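Local coordinates for protein putative NAD(P)H nitroreductase MhqN (Bacillus subtilis, PDB 3BEM) that binds FMN and is a putative NAD(P)H-dependent nitroreductase that may contribute to the degradation of aromatic compounds, at residues B[128-131]-B[132-136]; B[136-139]-B[140-144]; B[208-211]-B[212-215]. The protein carries 3 engineered substitutions. All coordinates share one frame; numbering follows the deposited sequence.

Contacts 1 and 2 follow each other along the chain: contact 1 covers the last two turns of helix 117-134 and the break before helix 136-161, contact 2 the first turns of that second helix, and they share E136. Their centres are 10 Å apart and their side chains interlock, with E132 salt-bridged to K139 and F138 packed against F130 and Y131. Contact 3 comes much later, in the loop between strands 186-195 and 215-217, its centre 35 Å from that of contact 1 and 28 Å from that of contact 2, touching neither. All three reach the second subunit: contacts 1 and 2 where the two helices join, contact 3 through the FMN-phosphate loop and strand 215-217.

Contact 1 of 3, residues B[128-131]-B[132-136]; sequences VSFY and ENRGE
F130 and R134, one turn apart near the end of helix 117-134, lie side by side with ring and guanidinium planes 22° apart. The ring tip does the touching: F130 CZ sits 3.9 Å from R134 CZ, over the centre of one guanidinium face. F130 has CG anti to the backbone N (chi1 -166°), which lays the ring along the R134 chain, itself extended from CG to NE. R134 was modelled in two conformers, so this pairing describes one of them. An alanine in place of F130 would probably remove the ring over the guanidinium centre and open a gap beside F54, leaving R134 to its cation-pi contact with F138.

V128 CG1 rests 4.1 Å from E132 CG, while E132, bent at chi2, carries OE1 to a salt bridge with K139 NZ. The N133 amide lies beside S129 O without bonding it.

Backbone bonds finish the helix. E132 N meets V128 O at 2.9 Å and is almost straight; N133 N reaches S129 O at 2.8 Å. Y131 O takes G135 N at 3.0 Å and, weakly, R134 N. G135 then leaves the helix with phi 99°, a conformation that would jam a CB against the preceding carbonyl, and occupies the N-cap position of helix 136-161.

Around this helix end, Y131 runs inward to H58 and its ring meets F138 on helix 136-161, the same ring that stacks with R134. F130 meets F54 and packs on G170 of the second subunit, and its side chain lies about 6 Å from a bound FMN; R134 NH2 bonds F171 O of that subunit.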
loop_
_atom_site.group_PDB
_atom_site.type_symbol
_atom_site.label_atom_id
_atom_site.label_comp_id
_atom_site.label_asym_id
_atom_site.label_seq_id
_atom_site.Cartn_x
_atom_site.Cartn_y
_atom_site.Cartn_z
ATOM N N VAL B 128 19.866 -4.300 9.901
ATOM C CA VAL B 128 19.803 -5.733 10.195
ATOM C C VAL B 128 19.289 -6.005 11.609
ATOM O O VAL B 128 18.379 -6.821 11.811
ATOM C CB VAL B 128 21.168 -6.380 9.913
ATOM C CG1 VAL B 128 21.197 -7.849 10.302
ATOM C CG2 VAL B 128 21.480 -6.191 8.429
ATOM N N SER B 129 19.841 -5.299 12.592
ATOM C CA SER B 129 19.411 -5.523 13.940
ATOM C C SER B 129 17.977 -5.061 14.205
ATOM O O SER B 129 17.317 -5.667 15.004
ATOM C CB SER B 129 20.392 -4.912 14.957
ATOM O OG SER B 129 20.305 -3.511 14.960
ATOM N N PHE B 130 17.511 -4.013 13.533
ATOM C CA PHE B 130 16.102 -3.613 13.640
ATOM C C PHE B 130 15.177 -4.814 13.333
ATOM O O PHE B 130 14.257 -5.114 14.088
ATOM C CB PHE B 130 15.777 -2.454 12.697
ATOM C CG PHE B 130 14.465 -1.791 12.986
ATOM C CD1 PHE B 130 13.299 -2.240 12.398
ATOM C CD2 PHE B 130 14.393 -0.709 13.850
ATOM C CE1 PHE B 130 12.086 -1.638 12.640
ATOM C CE2 PHE B 130 13.180 -0.098 14.107
ATOM C CZ PHE B 130 12.017 -0.578 13.516
ATOM N N TYR B 131 15.442 -5.523 12.244
ATOM C CA TYR B 131 14.679 -6.686 11.874
ATOM C C TYR B 131 14.926 -7.894 12.779
ATOM O O TYR B 131 14.002 -8.461 13.326
ATOM C CB TYR B 131 14.937 -7.085 10.411
ATOM C CG TYR B 131 14.189 -6.192 9.427
ATOM C CD1 TYR B 131 14.582 -4.865 9.210
ATOM C CD2 TYR B 131 13.039 -6.653 8.787
ATOM C CE1 TYR B 131 13.898 -4.053 8.316
ATOM C CE2 TYR B 131 12.342 -5.833 7.863
ATOM C CZ TYR B 131 12.763 -4.532 7.662
ATOM O OH TYR B 131 12.033 -3.735 6.808
ATOM N N GLU B 132 16.179 -8.258 12.954
ATOM C CA GLU B 132 16.486 -9.431 13.787
ATOM C C GLU B 132 16.013 -9.264 15.234
ATOM O O GLU B 132 15.538 -10.229 15.826
ATOM C CB GLU B 132 17.986 -9.758 13.760
ATOM C CG GLU B 132 18.569 -10.125 12.403
ATOM C CD GLU B 132 18.307 -11.566 11.960
ATOM O OE1 GLU B 132 17.294 -12.201 12.403
ATOM O OE2 GLU B 132 19.138 -12.056 11.142
ATOM N N ASN B 133 16.132 -8.059 15.800
ATOM C CA ASN B 133 15.660 -7.833 17.167
ATOM C C ASN B 133 14.152 -8.047 17.318
ATOM O O ASN B 133 13.695 -8.467 18.366
ATOM C CB ASN B 133 16.025 -6.436 17.698
ATOM C CG ASN B 133 17.538 -6.261 17.958
ATOM O OD1 ASN B 133 18.337 -7.219 17.945
ATOM N ND2 ASN B 133 17.943 -5.012 18.159
ATOM N N ARG B 134 13.392 -7.740 16.271
ATOM C CA ARG B 134 11.942 -7.818 16.330
ATOM C C ARG B 134 11.456 -9.240 16.030
ATOM O O ARG B 134 10.467 -9.685 16.611
ATOM C CB ARG B 134 11.278 -6.783 15.404
ATOM C CG ARG B 134 11.435 -5.346 15.879
ATOM C CD ARG B 134 10.420 -4.386 15.260
ATOM N NE ARG B 134 10.383 -3.116 15.986
ATOM C CZ ARG B 134 9.408 -2.209 15.895
ATOM N NH1 ARG B 134 8.367 -2.405 15.087
ATOM N NH2 ARG B 134 9.480 -1.093 16.602
ATOM N N GLY B 135 12.152 -9.958 15.153
ATOM C CA GLY B 135 11.830 -11.373 14.902
ATOM C C GLY B 135 10.996 -11.696 13.682
ATOM O O GLY B 135 10.782 -10.859 12.818
ATOM N N GLU B 136 10.547 -12.941 13.609
ATOM C CA GLU B 136 9.988 -13.500 12.383
ATOM C C GLU B 136 8.667 -12.866 12.005
ATOM O O GLU B 136 8.413 -12.602 10.811
ATOM C CB GLU B 136 9.769 -15.015 12.540
ATOM C CG GLU B 136 11.061 -15.828 12.606
ATOM C CD GLU B 136 12.086 -15.413 11.559
ATOM O OE1 GLU B 136 11.792 -15.542 10.339
ATOM O OE2 GLU B 136 13.163 -14.914 11.974
#

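Contact 2 of 3, residues B[136-139]-B[140-144]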
loop_
_atom_site.group_PDB
_atom_site.type_symbol
_atom_site.label_atom_id
_atom_site.label_comp_id
_atom_site.label_asym_id
_atom_site.label_seq_id
_atom_site.Cartn_x
_atom_site.Cartn_y
_atom_site.Cartn_z
ATOM N N GLU B 136 10.547 -12.941 13.609
ATOM C CA GLU B 136 9.988 -13.500 12.383
ATOM C C GLU B 136 8.667 -12.866 12.005
ATOM O O GLU B 136 8.413 -12.602 10.811
ATOM C CB GLU B 136 9.769 -15.015 12.540
ATOM C CG GLU B 136 11.061 -15.828 12.606
ATOM C CD GLU B 136 12.086 -15.413 11.559
ATOM O OE1 GLU B 136 11.792 -15.542 10.339
ATOM O OE2 GLU B 136 13.163 -14.914 11.974
ATOM N N GLN B 137 7.799 -12.659 12.994
ATOM C CA GLN B 137 6.513 -12.026 12.711
ATOM C C GLN B 137 6.744 -10.649 12.068
ATOM O O GLN B 137 6.081 -10.323 11.086
ATOM C CB GLN B 137 5.623 -11.889 13.950
ATOM C CG GLN B 137 4.247 -11.371 13.631
ATOM C CD GLN B 137 3.317 -11.275 14.838
ATOM O OE1 GLN B 137 2.277 -11.944 14.880
ATOM N NE2 GLN B 137 3.675 -10.424 15.819
ATOM N N PHE B 138 7.640 -9.855 12.654
ATOM C CA PHE B 138 7.946 -8.531 12.130
ATOM C C PHE B 138 8.465 -8.604 10.674
ATOM O O PHE B 138 8.062 -7.810 9.832
ATOM C CB PHE B 138 8.932 -7.774 13.011
ATOM C CG PHE B 138 9.269 -6.406 12.473
ATOM C CD1 PHE B 138 8.323 -5.384 12.534
ATOM C CD2 PHE B 138 10.491 -6.153 11.846
ATOM C CE1 PHE B 138 8.598 -4.128 11.995
ATOM C CE2 PHE B 138 10.758 -4.895 11.315
ATOM C CZ PHE B 138 9.785 -3.894 11.393
ATOM N N LYS B 139 9.369 -9.531 10.382
ATOM C CA LYS B 139 9.896 -9.744 9.044
ATOM C C LYS B 139 8.789 -9.999 8.045
ATOM O O LYS B 139 8.813 -9.491 6.933
ATOM C CB LYS B 139 10.877 -10.924 9.015
ATOM C CG LYS B 139 12.205 -10.673 9.757
ATOM C CD LYS B 139 13.015 -11.934 9.809
ATOM C CE LYS B 139 14.196 -11.785 10.720
ATOM N NZ LYS B 139 14.946 -13.091 10.762
ATOM N N ARG B 140 7.796 -10.793 8.457
ATOM C CA ARG B 140 6.665 -11.085 7.589
ATOM C C ARG B 140 5.723 -9.883 7.471
ATOM O O ARG B 140 5.205 -9.617 6.374
ATOM C CB ARG B 140 5.930 -12.330 8.120
ATOM C CG ARG B 140 4.779 -12.761 7.268
ATOM C CD ARG B 140 4.289 -14.152 7.655
ATOM N NE ARG B 140 3.164 -14.435 6.802
ATOM C CZ ARG B 140 1.922 -14.097 7.079
ATOM N NH1 ARG B 140 1.614 -13.554 8.240
ATOM N NH2 ARG B 140 0.978 -14.319 6.169
ATOM N N ASP B 141 5.465 -9.211 8.587
ATOM C CA ASP B 141 4.672 -7.975 8.570
ATOM C C ASP B 141 5.270 -6.984 7.553
ATOM O O ASP B 141 4.522 -6.332 6.808
ATOM C CB ASP B 141 4.680 -7.263 9.914
ATOM C CG ASP B 141 3.941 -7.978 11.007
ATOM O OD1 ASP B 141 3.241 -8.976 10.711
ATOM O OD2 ASP B 141 4.084 -7.499 12.171
ATOM N N GLU B 142 6.597 -6.882 7.571
ATOM C CA GLU B 142 7.332 -5.953 6.712
ATOM C C GLU B 142 7.213 -6.337 5.257
ATOM O O GLU B 142 7.043 -5.467 4.382
ATOM C CB GLU B 142 8.809 -5.884 7.152
ATOM C CG GLU B 142 8.986 -4.922 8.302
ATOM C CD GLU B 142 8.785 -3.464 7.876
ATOM O OE1 GLU B 142 9.685 -2.874 7.246
ATOM O OE2 GLU B 142 7.713 -2.911 8.157
ATOM N N ALA B 143 7.224 -7.632 4.992
ATOM C CA ALA B 143 6.998 -8.166 3.639
ATOM C C ALA B 143 5.630 -7.708 3.126
ATOM O O ALA B 143 5.518 -7.229 1.997
ATOM C CB ALA B 143 7.071 -9.667 3.652
ATOM N N ILE B 144 4.594 -7.884 3.944
ATOM C CA ILE B 144 3.227 -7.521 3.573
ATOM C C ILE B 144 3.084 -6.019 3.418
ATOM O O ILE B 144 2.557 -5.529 2.417
ATOM C CB ILE B 144 2.232 -8.088 4.589
ATOM C CG1 ILE B 144 2.254 -9.617 4.563
ATOM C CG2 ILE B 144 0.817 -7.549 4.319
ATOM C CD1 ILE B 144 1.435 -10.255 5.720
HETATM O O HOH W 1 5.191 -7.725 14.590
#
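R140 N to E136 O, D141 N to Q137 O, E142 N to F138 O and A143 N to K139 O are the i to i+4 bonds that make these residues the opening turns of the alpha-helix 136-161. The D141 bond is the shorter of the first two, at 2.8 Å, and lies in the carbonyl plane of Q137.

Among the side chains, F138 and E142 make a CH-pi contact over one ring face: E142 CG stands 3.7 Å from the F138 ring centroid, displaced toward the rim. The bend at chi2 (-70°) brings E142 CD over the F138 CZ side of the ring, and chi3 of -77° turns the carboxylate parallel to it, the planes only 1° apart; R145 pairs with OE2. On another side of the helix K139, stretched out beyond CG, brings NZ to E136 OE2 at 2.8 Å in a salt bridge on the syn side of the carboxylate, and shares NZ with E132 and Y99.

A third group faces the homodimer interface. R140 and D141 form reciprocal salt bridges with D141 and R140 of the second subunit, and R140 also pairs with E187 of its own chain. A water donates to D141 OD2 at 2.7 Å and weakly accepts from Q137 NE2.

Contact 3 of 3, residues B[208-211]-B[212-215]. With FMN (flavin mononucleotide), chain G.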
loop_
_atom_site.group_PDB
_atom_site.type_symbol
_atom_site.label_atom_id
_atom_site.label_comp_id
_atom_site.label_asym_id
_atom_site.label_seq_id
_atom_site.Cartn_x
_atom_site.Cartn_y
_atom_site.Cartn_z
ATOM N N ARG B 208 -18.966 3.725 0.184
ATOM C CA ARG B 208 -17.847 4.193 1.014
ATOM C C ARG B 208 -18.241 4.909 2.285
ATOM O O ARG B 208 -19.072 5.824 2.279
ATOM C CB ARG B 208 -16.917 5.106 0.175
ATOM C CG ARG B 208 -16.264 4.409 -1.020
ATOM C CD ARG B 208 -15.480 3.202 -0.589
ATOM N NE ARG B 208 -14.321 2.912 -1.446
ATOM C CZ ARG B 208 -14.345 2.202 -2.569
ATOM N NH1 ARG B 208 -15.471 1.677 -3.020
ATOM N NH2 ARG B 208 -13.167 2.022 -3.224
ATOM N N LYS B 209 -17.608 4.507 3.386
ATOM C CA LYS B 209 -17.726 5.212 4.636
ATOM C C LYS B 209 -17.268 6.657 4.403
ATOM O O LYS B 209 -16.235 6.881 3.796
ATOM C CB LYS B 209 -16.829 4.565 5.723
ATOM C CG LYS B 209 -17.159 3.106 6.149
ATOM C CD LYS B 209 -15.899 2.414 6.852
ATOM C CE LYS B 209 -16.136 0.915 7.201
ATOM N NZ LYS B 209 -15.000 0.074 7.821
ATOM N N PRO B 210 -18.005 7.641 4.939
ATOM C CA PRO B 210 -17.538 9.030 4.968
ATOM C C PRO B 210 -16.261 9.188 5.732
ATOM O O PRO B 210 -15.976 8.415 6.657
ATOM C CB PRO B 210 -18.649 9.761 5.750
ATOM C CG PRO B 210 -19.805 8.951 5.578
ATOM C CD PRO B 210 -19.308 7.526 5.604
ATOM N N VAL B 211 -15.530 10.250 5.422
ATOM C CA VAL B 211 -14.273 10.540 6.069
ATOM C C VAL B 211 -14.420 10.611 7.587
ATOM O O VAL B 211 -13.526 10.124 8.326
ATOM C CB VAL B 211 -13.638 11.814 5.511
ATOM C CG1 VAL B 211 -12.490 12.298 6.405
ATOM C CG2 VAL B 211 -13.190 11.627 4.018
ATOM N N ASN B 212 -15.524 11.202 8.070
ATOM C CA ASN B 212 -15.707 11.336 9.488
ATOM C C ASN B 212 -16.010 10.029 10.225
ATOM O O ASN B 212 -16.013 10.004 11.457
ATOM C CB ASN B 212 -16.701 12.444 9.829
ATOM C CG ASN B 212 -18.109 12.142 9.465
ATOM O OD1 ASN B 212 -18.489 11.036 9.117
ATOM N ND2 ASN B 212 -18.943 13.182 9.560
ATOM N N GLU B 213 -16.184 8.940 9.490
ATOM C CA GLU B 213 -16.255 7.602 10.084
ATOM C C GLU B 213 -14.941 6.809 10.065
ATOM O O GLU B 213 -14.876 5.717 10.636
ATOM C CB GLU B 213 -17.308 6.801 9.380
ATOM C CG GLU B 213 -18.676 7.381 9.685
ATOM C CD GLU B 213 -19.776 6.576 9.058
ATOM O OE1 GLU B 213 -19.527 5.393 8.688
ATOM O OE2 GLU B 213 -20.869 7.154 8.945
ATOM N N PHE B 214 -13.923 7.298 9.369
ATOM C CA PHE B 214 -12.624 6.639 9.442
ATOM C C PHE B 214 -11.422 7.479 9.821
ATOM O O PHE B 214 -10.323 6.932 9.924
ATOM C CB PHE B 214 -12.374 5.813 8.199
ATOM C CG PHE B 214 -12.031 6.596 6.944
ATOM C CD1 PHE B 214 -10.718 6.911 6.639
ATOM C CD2 PHE B 214 -13.005 6.937 6.021
ATOM C CE1 PHE B 214 -10.404 7.613 5.457
ATOM C CE2 PHE B 214 -12.664 7.604 4.815
ATOM C CZ PHE B 214 -11.385 7.937 4.564
ATOM N N VAL B 215 -11.621 8.777 10.056
ATOM C CA VAL B 215 -10.562 9.639 10.515
ATOM C C VAL B 215 -10.977 10.289 11.823
ATOM O O VAL B 215 -12.095 10.800 11.941
ATOM C CB VAL B 215 -10.313 10.740 9.517
ATOM C CG1 VAL B 215 -9.233 11.655 10.063
ATOM C CG2 VAL B 215 -9.937 10.152 8.122
HETATM N N1 FMN G . -11.733 -8.520 -6.107
HETATM C C2 FMN G . -12.015 -9.758 -6.626
HETATM O O2 FMN G . -12.843 -9.808 -7.544
HETATM N N3 FMN G . -11.391 -10.885 -6.156
HETATM C C4 FMN G . -10.494 -10.841 -5.100
HETATM O O4 FMN G . -9.874 -11.886 -4.815
HETATM C C4A FMN G . -10.204 -9.583 -4.575
HETATM N N5 FMN G . -9.320 -9.471 -3.499
HETATM C C5A FMN G . -8.975 -8.200 -3.079
HETATM C C6 FMN G . -7.987 -8.089 -2.084
HETATM C C7 FMN G . -7.594 -6.819 -1.649
HETATM C C7M FMN G . -6.321 -6.732 -0.812
HETATM C C8 FMN G . -8.176 -5.668 -2.163
HETATM C C8M FMN G . -7.473 -4.325 -1.992
HETATM C C9 FMN G . -9.194 -5.771 -3.111
HETATM C C9A FMN G . -9.567 -7.026 -3.593
HETATM N N10 FMN G . -10.558 -7.153 -4.588
HETATM C C10 FMN G . -10.816 -8.423 -5.084
HETATM C "C1'" FMN G . -11.298 -5.942 -5.039
HETATM C "C2'" FMN G . -12.270 -5.335 -4.022
HETATM O "O2'" FMN G . -13.468 -6.096 -4.037
HETATM C "C3'" FMN G . -12.536 -3.898 -4.443
HETATM O "O3'" FMN G . -11.278 -3.176 -4.339
HETATM C "C4'" FMN G . -13.671 -3.214 -3.678
HETATM O "O4'" FMN G . -14.908 -3.908 -3.922
HETATM C "C5'" FMN G . -13.788 -1.732 -4.130
HETATM O "O5'" FMN G . -14.019 -1.597 -5.552
HETATM P P FMN G . -13.368 -0.319 -6.273
HETATM O O1P FMN G . -13.950 0.896 -5.625
HETATM O O2P FMN G . -11.931 -0.556 -5.978
HETATM O O3P FMN G . -13.732 -0.425 -7.732
#
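R208 of the FMN phosphate site lies just before the turn that leads into strand 215-217, in which P210 and V211 pair with E213, F214 and V215. R208 presents the edge of its guanidinium, with the phosphorus in its plane. NH2 bonds FMN O1P at 2.8 Å and NH1 adds a weak bond to the same oxygen, so one phosphate oxygen sits between two N-H groups. FMN is also hydrogen-bonded to R23, S25, Q80, K82, I169 and R205.

Two overlapping type I beta turns follow. E213 N closes the first on P210 O at 2.9 Å, approaching from above the carbonyl plane. V211 O closes the second by accepting F214 N, and it also takes V215 N at 2.9 Å nearly in line with its C=O.

The F214 ring turns back against the turn, chi1 74° placing CG in the crowded position between its backbone N and carbonyl carbon. One face looks at V211 O, the edge at K209 O, and CE2 lies 3.6 Å from V211 CA. V211 CG1 lies alongside V215 CG2, 3.8 Å off, while the E213 carboxylate carbon CD rests 3.6 Å from P210 CD.

V215 continues a parallel ladder with a strand of the second subunit; K209 NZ bonds L56 O and its backbone N bonds Q57 OE1 of that subunit. R208 NE and NH2 also bond A48 O and A50 O there, and NH1 bonds G206 O of its own chain. Held by carbonyls on several N-H groups, the guanidinium is probably kept from rotating, and its charge probably offsets that of the flavin phosphate.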